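Local coordinates for hypothetical protein CNAG_02591 (Cryptococcus neoformans, PDB 4P5N) that may play a role in primary metabolism and is associated with hypervirulence of this fungus, at residues Asp34-Thr38 / Pro50-Leu54; Asn14-Tyr20 / Leu70-Lys75; Lys27-Ala33 / Val53-Gln58. All coordinates share one frame; numbering follows the deposited sequence. Where two conformers were deposited one is given.

Interaction 1 (Asp34-Thr38 / Pro50-Leu54). With CD (cadmium ion), chain D; SO4 (sulfate ion), chain H.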
# COMPACT_ATOMS: atom_id res chain seq x y z
N ASP A 34 8.20 8.16 -4.36
CA ASP A 34 7.46 9.30 -3.86
C ASP A 34 7.48 9.31 -2.34
O ASP A 34 7.61 8.28 -1.69
CB ASP A 34 6.02 9.23 -4.36
CG ASP A 34 5.35 10.58 -4.46
OD1 ASP A 34 5.93 11.60 -4.02
OD2 ASP A 34 4.20 10.61 -4.96
N ILE A 35 7.35 10.51 -1.79
CA ILE A 35 7.27 10.72 -0.36
C ILE A 35 6.00 11.53 -0.13
O ILE A 35 5.87 12.65 -0.61
CB ILE A 35 8.51 11.47 0.15
CG1 ILE A 35 9.77 10.63 -0.13
CG2 ILE A 35 8.40 11.76 1.64
CD1 ILE A 35 11.08 11.36 0.07
N VAL A 36 5.05 10.92 0.57
CA VAL A 36 3.73 11.49 0.79
C VAL A 36 3.69 12.07 2.21
O VAL A 36 4.01 11.36 3.18
CB VAL A 36 2.68 10.38 0.66
CG1 VAL A 36 1.31 10.88 1.03
CG2 VAL A 36 2.67 9.82 -0.75
N THR A 37 3.34 13.35 2.33
CA THR A 37 3.43 14.00 3.65
C THR A 37 2.16 14.68 4.14
O THR A 37 2.18 15.30 5.20
CB THR A 37 4.54 15.07 3.71
OG1 THR A 37 4.32 16.04 2.70
CG2 THR A 37 5.91 14.44 3.53
N THR A 38 1.08 14.63 3.36
CA THR A 38 -0.18 15.21 3.80
C THR A 38 -1.29 14.17 3.71
O THR A 38 -1.20 13.22 2.93
CB THR A 38 -0.60 16.43 2.94
OG1 THR A 38 -0.76 16.01 1.58
CG2 THR A 38 0.44 17.55 3.03
N PRO A 50 0.12 9.34 6.71
CA PRO A 50 1.40 9.97 6.35
C PRO A 50 2.21 10.33 7.60
O PRO A 50 1.65 10.48 8.69
CB PRO A 50 0.96 11.23 5.58
CG PRO A 50 -0.39 11.57 6.19
CD PRO A 50 -1.03 10.22 6.43
N PRO A 51 3.54 10.43 7.46
CA PRO A 51 4.28 10.27 6.20
C PRO A 51 4.43 8.83 5.73
O PRO A 51 4.51 7.89 6.55
CB PRO A 51 5.65 10.88 6.52
CG PRO A 51 5.82 10.67 8.01
CD PRO A 51 4.41 10.83 8.58
N LYS A 52 4.42 8.66 4.41
CA LYS A 52 4.68 7.35 3.80
C LYS A 52 5.71 7.50 2.70
O LYS A 52 5.66 8.45 1.92
CB LYS A 52 3.41 6.76 3.21
CG LYS A 52 2.48 6.14 4.23
CD LYS A 52 3.08 4.89 4.86
CE LYS A 52 2.00 4.12 5.60
NZ LYS A 52 1.66 4.73 6.91
N VAL A 53 6.64 6.55 2.65
CA VAL A 53 7.62 6.45 1.58
C VAL A 53 7.09 5.37 0.63
O VAL A 53 6.86 4.24 1.04
CB VAL A 53 9.01 6.07 2.15
CG1 VAL A 53 10.06 5.91 1.05
CG2 VAL A 53 9.51 7.14 3.12
N LEU A 54 6.90 5.74 -0.63
CA LEU A 54 6.41 4.80 -1.64
C LEU A 54 7.59 4.33 -2.47
O LEU A 54 8.32 5.15 -3.03
CB LEU A 54 5.36 5.45 -2.56
CG LEU A 54 4.18 6.21 -1.92
CD1 LEU A 54 3.06 6.47 -2.92
CD2 LEU A 54 3.64 5.56 -0.66
CD CD D . 4.13 13.32 -4.59
S SO4 H . 1.06 2.15 9.39
O1 SO4 H . 0.33 0.92 9.78
O2 SO4 H . 2.06 1.87 8.33
O3 SO4 H . 1.70 2.77 10.57
O4 SO4 H . 0.06 3.06 8.77

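Interaction 2 (Asn14-Tyr20 / Leu70-Lys75)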
# COMPACT_ATOMS: atom_id res chain seq x y z
N ASN A 14 15.47 10.96 -0.08
CA ASN A 14 15.20 11.60 -1.36
C ASN A 14 14.60 10.60 -2.33
O ASN A 14 14.92 9.41 -2.28
CB ASN A 14 16.50 12.16 -1.96
CG ASN A 14 17.13 13.22 -1.09
OD1 ASN A 14 16.45 14.12 -0.58
ND2 ASN A 14 18.44 13.14 -0.92
N VAL A 15 13.74 11.10 -3.22
CA VAL A 15 13.26 10.31 -4.35
C VAL A 15 14.47 9.79 -5.13
O VAL A 15 15.43 10.52 -5.36
CB VAL A 15 12.30 11.13 -5.23
CG1 VAL A 15 12.03 10.41 -6.55
CG2 VAL A 15 11.00 11.39 -4.47
N GLY A 16 14.42 8.50 -5.47
CA GLY A 16 15.50 7.79 -6.14
C GLY A 16 16.48 7.07 -5.22
O GLY A 16 17.31 6.29 -5.68
N ASP A 17 16.39 7.32 -3.90
CA ASP A 17 17.28 6.63 -2.96
C ASP A 17 16.83 5.20 -2.76
O ASP A 17 15.63 4.88 -2.84
CB ASP A 17 17.26 7.29 -1.56
CG ASP A 17 17.97 8.65 -1.51
OD1 ASP A 17 18.51 9.10 -2.54
OD2 ASP A 17 17.99 9.27 -0.41
N THR A 18 17.79 4.32 -2.49
CA THR A 18 17.47 2.96 -2.09
C THR A 18 17.12 2.93 -0.62
O THR A 18 17.94 3.34 0.21
CB THR A 18 18.65 2.00 -2.31
OG1 THR A 18 19.11 2.09 -3.67
CG2 THR A 18 18.22 0.57 -2.03
N VAL A 19 15.92 2.44 -0.31
CA VAL A 19 15.50 2.23 1.09
C VAL A 19 15.33 0.74 1.39
O VAL A 19 15.17 -0.07 0.48
CB VAL A 19 14.22 3.02 1.45
CG1 VAL A 19 14.51 4.51 1.44
CG2 VAL A 19 13.04 2.66 0.53
N TYR A 20 15.35 0.40 2.68
CA TYR A 20 15.38 -0.98 3.13
C TYR A 20 14.56 -1.12 4.42
O TYR A 20 14.70 -0.31 5.33
CB TYR A 20 16.84 -1.37 3.42
CG TYR A 20 17.02 -2.70 4.13
CD1 TYR A 20 16.97 -2.78 5.53
CD2 TYR A 20 17.28 -3.86 3.40
CE1 TYR A 20 17.16 -3.99 6.18
CE2 TYR A 20 17.48 -5.08 4.05
CZ TYR A 20 17.41 -5.14 5.43
OH TYR A 20 17.60 -6.35 6.07
N LEU A 70 12.49 2.71 8.39
CA LEU A 70 13.29 2.14 7.33
C LEU A 70 14.67 2.78 7.30
O LEU A 70 14.90 3.79 7.97
CB LEU A 70 12.58 2.16 6.00
CG LEU A 70 12.06 3.48 5.49
CD1 LEU A 70 13.19 4.46 5.19
CD2 LEU A 70 11.20 3.34 4.23
N THR A 71 15.57 2.19 6.53
CA THR A 71 16.93 2.72 6.39
C THR A 71 17.17 3.15 4.96
O THR A 71 16.90 2.38 4.03
CB THR A 71 17.98 1.68 6.83
OG1 THR A 71 17.70 1.28 8.17
CG2 THR A 71 19.42 2.24 6.76
N ASP A 72 17.66 4.38 4.78
CA ASP A 72 18.04 4.85 3.45
C ASP A 72 19.48 4.39 3.22
O ASP A 72 20.42 4.96 3.79
CB ASP A 72 17.92 6.37 3.39
CG ASP A 72 18.14 6.95 2.01
OD1 ASP A 72 19.02 6.44 1.26
OD2 ASP A 72 17.47 7.98 1.73
N LEU A 73 19.65 3.36 2.39
CA LEU A 73 20.98 2.78 2.17
C LEU A 73 21.94 3.73 1.50
O LEU A 73 23.15 3.62 1.69
CB LEU A 73 20.88 1.47 1.37
CG LEU A 73 20.05 0.37 2.07
CD1 LEU A 73 20.12 -0.92 1.27
CD2 LEU A 73 20.47 0.12 3.53
N ASP A 74 21.41 4.69 0.75
CA ASP A 74 22.25 5.68 0.09
C ASP A 74 22.79 6.78 1.00
O ASP A 74 23.60 7.60 0.57
CB ASP A 74 21.52 6.26 -1.12
CG ASP A 74 21.36 5.25 -2.24
OD1 ASP A 74 22.25 4.41 -2.43
OD2 ASP A 74 20.35 5.29 -2.96
N LYS A 75 22.33 6.81 2.25
CA LYS A 75 22.78 7.81 3.21
C LYS A 75 23.59 7.17 4.34
O LYS A 75 23.90 7.81 5.33
CB LYS A 75 21.59 8.57 3.78
CG LYS A 75 20.82 9.37 2.73
CD LYS A 75 21.66 10.52 2.20
CE LYS A 75 20.94 11.28 1.10
NZ LYS A 75 21.09 10.61 -0.21
O HOH W 1 19.97 11.35 -2.65
O HOH W 2 19.81 4.63 -5.58
O HOH W 3 15.85 -0.70 8.39

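Interaction 3 (Lys27-Ala33 / Val53-Gln58)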
# COMPACT_ATOMS: atom_id res chain seq x y z
N LYS A 27 12.84 -9.09 3.14
CA LYS A 27 13.08 -7.66 3.20
C LYS A 27 12.24 -6.99 2.11
O LYS A 27 11.76 -7.64 1.15
CB LYS A 27 14.57 -7.36 2.97
CG LYS A 27 15.03 -7.62 1.53
CD LYS A 27 16.48 -7.31 1.26
CE LYS A 27 16.77 -7.56 -0.22
NZ LYS A 27 18.20 -7.32 -0.52
N HIS A 28 12.11 -5.68 2.24
CA HIS A 28 11.67 -4.85 1.12
C HIS A 28 12.73 -3.79 0.89
O HIS A 28 12.99 -2.95 1.77
CB HIS A 28 10.33 -4.18 1.41
CG HIS A 28 9.26 -5.16 1.74
ND1 HIS A 28 8.71 -6.01 0.80
CD2 HIS A 28 8.66 -5.48 2.92
CE1 HIS A 28 7.81 -6.78 1.37
NE2 HIS A 28 7.76 -6.48 2.66
N GLU A 29 13.36 -3.86 -0.28
CA GLU A 29 14.42 -2.95 -0.66
C GLU A 29 14.20 -2.46 -2.08
O GLU A 29 13.96 -3.27 -2.98
CB GLU A 29 15.77 -3.67 -0.57
CG GLU A 29 16.95 -2.82 -1.00
CD GLU A 29 18.29 -3.53 -0.83
OE1 GLU A 29 18.40 -4.41 0.05
OE2 GLU A 29 19.24 -3.22 -1.59
N GLY A 30 14.28 -1.15 -2.30
CA GLY A 30 14.08 -0.59 -3.65
C GLY A 30 14.15 0.93 -3.64
O GLY A 30 14.41 1.54 -2.60
N GLN A 31 13.92 1.54 -4.79
CA GLN A 31 14.16 2.97 -4.90
C GLN A 31 12.89 3.75 -4.64
O GLN A 31 11.80 3.37 -5.11
CB GLN A 31 14.81 3.36 -6.25
CG GLN A 31 16.34 3.23 -6.27
CD GLN A 31 16.78 1.79 -6.23
OE1 GLN A 31 17.28 1.30 -5.22
NE2 GLN A 31 16.52 1.09 -7.32
N VAL A 32 13.03 4.82 -3.87
CA VAL A 32 11.92 5.70 -3.53
C VAL A 32 11.33 6.34 -4.80
O VAL A 32 12.05 6.98 -5.59
CB VAL A 32 12.37 6.78 -2.52
CG1 VAL A 32 11.20 7.70 -2.20
CG2 VAL A 32 12.89 6.13 -1.23
N ALA A 33 10.02 6.17 -4.98
CA ALA A 33 9.27 6.82 -6.07
C ALA A 33 8.60 8.11 -5.63
O ALA A 33 8.44 9.03 -6.44
CB ALA A 33 8.24 5.87 -6.65
N VAL A 53 6.64 6.55 2.65
CA VAL A 53 7.62 6.45 1.58
C VAL A 53 7.09 5.37 0.63
O VAL A 53 6.86 4.24 1.04
CB VAL A 53 9.01 6.07 2.15
CG1 VAL A 53 10.06 5.91 1.05
CG2 VAL A 53 9.51 7.14 3.12
N LEU A 54 6.90 5.74 -0.63
CA LEU A 54 6.41 4.80 -1.64
C LEU A 54 7.59 4.33 -2.47
O LEU A 54 8.32 5.15 -3.03
CB LEU A 54 5.36 5.45 -2.56
CG LEU A 54 4.18 6.21 -1.92
CD1 LEU A 54 3.06 6.47 -2.92
CD2 LEU A 54 3.64 5.56 -0.66
N PHE A 55 7.78 3.01 -2.53
CA PHE A 55 8.86 2.42 -3.34
C PHE A 55 8.46 1.06 -3.87
O PHE A 55 7.56 0.41 -3.33
CB PHE A 55 10.19 2.33 -2.55
CG PHE A 55 10.20 1.36 -1.37
CD1 PHE A 55 9.64 1.70 -0.13
CD2 PHE A 55 10.85 0.13 -1.48
CE1 PHE A 55 9.70 0.82 0.95
CE2 PHE A 55 10.92 -0.76 -0.41
CZ PHE A 55 10.35 -0.41 0.82
N THR A 56 9.13 0.63 -4.94
CA THR A 56 8.91 -0.71 -5.46
C THR A 56 10.04 -1.59 -4.99
O THR A 56 11.21 -1.22 -5.12
CB THR A 56 8.85 -0.66 -7.00
OG1 THR A 56 7.76 0.19 -7.38
CG2 THR A 56 8.64 -2.04 -7.56
N ASP A 57 9.71 -2.75 -4.40
CA ASP A 57 10.75 -3.60 -3.84
C ASP A 57 11.39 -4.52 -4.88
O ASP A 57 11.06 -4.45 -6.08
CB ASP A 57 10.26 -4.35 -2.58
CG ASP A 57 9.38 -5.55 -2.89
OD1 ASP A 57 9.19 -5.94 -4.06
OD2 ASP A 57 8.90 -6.16 -1.90
N GLN A 58 12.28 -5.39 -4.40
CA GLN A 58 13.09 -6.25 -5.27
C GLN A 58 12.27 -7.34 -5.96
O GLN A 58 12.76 -8.00 -6.89
CB GLN A 58 14.27 -6.85 -4.47
CG GLN A 58 13.85 -7.95 -3.50
CD GLN A 58 13.21 -7.48 -2.20
OE1 GLN A 58 13.15 -6.28 -1.89
NE2 GLN A 58 12.74 -8.44 -1.43
O HOH W 4 12.98 -0.22 -6.88
O HOH W 5 10.33 2.50 -7.29

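Interaction 1 (Asp34-Thr38 / Pro50-Leu54)
D34 and V36 trade backbone hydrogen bonds with L54 and K52 in an antiparallel ladder whose short strand axes lie at 160°. Each pair bonds in both directions. L54 N gives to D34 O at 2.8 Å, while D34 N reaches L54 O over a longer 3.3 Å; V36 N meets K52 O at 2.9 Å and K52 N returns to V36 O at 3.0 Å. I35 and V53 form the non-hydrogen-bonded pair between them. V36 O has a second visitor: P51, which follows a cis peptide bond, makes a CA-H...O contact to it from CA at 3.2 Å. This ladder joins strands 26-36 and 52-56 of the SH3-like Tudor sheet at the end where the first strand gives way to helix 39-44. On the face that carries V36 and L54, V36 CG2 lies 4.0 Å from L54 CD1, the two side chains slanting across one another, and E41 and A42 of the helix pack on V36. P50 leans its ring on the backbone of T38, whose OG1 caps the helix at E41 N. On the other face I35 rests on V5 and I13, and V53 on P67. Both carboxylate oxygens of D34 bind the cadmium ion, OD2 at 2.7 Å, with E41 OE1 as a further ligand; K45 NZ hydrogen-bonds OD2. The K52 chain, bent at chi2 (-68°) and chi4 (-77°), brings NZ to hydrogen-bond O4 of a sulfate, probably from the crystallisation liquor, at 3.0 Å, and the same ammonium is also held by N66 OD1 and the carbonyls of K48 and N49.

Interaction 2 (Asn14-Tyr20 / Leu70-Lys75)
D17 and D72 bring their carboxylates together where the short edge strand 71-72 lies antiparallel against strand 18-23 of the SH3-like Tudor sheet. Ahead of the strand, the N14 side chain crosses that of K75 at about a right angle, ND2 3.7 Å from CE in one of two K75 conformers. In that conformer a water accepts from K75 NZ; it also accepts from the N14 amide and donates to D17 OD1. A type II turn runs from N14 to D17, with G16 at its third position. N14 N hydrogen-bonds D17 OD2, approaching from well above the carboxylate plane. That same D17 OD2 sits 2.6 Å from D72 OD2, the two carboxylate planes 65° apart, an approach consistent with a proton held by one of the acids. In the conformer given, K75 NZ makes a salt bridge with D17 OD2, its hydrogen bond weak at 3.4 Å. T18 is gripped through its backbone: its N donates to D74 OD2 at 2.8 Å, and its O accepts from L73 N at 2.8 Å, while its OG1 turns to Q31. V19 faces the interior, where its CG1 packs 4.0 Å from L70 CD1, next to F55. Y20 lays its CB against the isobutyl group of L73. Y20 O accepts a nearly straight bond from T71 N at 2.9 Å, and a water bridges that carbonyl to T71 OG1, 2.7 Å from the hydroxyl oxygen.

Interaction 3 (Lys27-Ala33 / Val53-Gln58)
In the strongly twisted antiparallel sheet of the SH3-like Tudor domain, strands 26-36 and 52-56 splay apart here, their short segments at 133°, and side chains and water take over bonding from the backbone. A33 N still donates directly to L54 O at 2.8 Å, and beside it V32 CG2 packs 3.6 Å from V53 CG1. Farther along, two waters stand between Q31 and T56: one accepts from Q31 N and donates to T56 O, the other donates to Q31 O and accepts from T56 N. G30, with no side chain, brings its CA to 3.3 Å from T56 O in a nearly straight CA-H...O contact. At the far end Q58 folds its amide against the first strand, its chain bent at chi2 (-78°). Its NE2 donates to K27 O at 2.9 Å, and its OE1 accepts from E29 N at 2.9 Å, in place of backbone partners. Next along, H28 and D57 form a buried pair: H28 ND1 donates to the anti lone pair of D57 OD2 at 2.7 Å, ring and carboxylate nearly coplanar. N59 N and K61 N hold D57 OD1, while the D57 bond, the stack on Y23 and a weak bond from NE2 to A43 O of the second subunit probably limit the imidazole's rotation. The F55 ring packs beside H28, with H28 C and E29 N at its edge and CZ 3.8 Å from H28 CB.

All three contacts belong to one antiparallel sheet with strands in the order 62-65, 52-56, 26-36, 18-23, 71-72. Interactions 1 and 3 join the same central pair, 26-36 with 52-56, at its two ends; their centres are about 13 Å apart and they share V53 and L54. Interaction 2 pairs 18-23 with the edge strand 71-72, its centre about 14 Å from that of interaction 1 and 9 Å from that of interaction 3. The first and last strands along the chain thus pair with each other, and the segments of interactions 1 and 3 lie between them in sequence. V19 against V32 and L70 against V53 carry the packing across, and D17 O to V32 N probably adds a hydrogen bond.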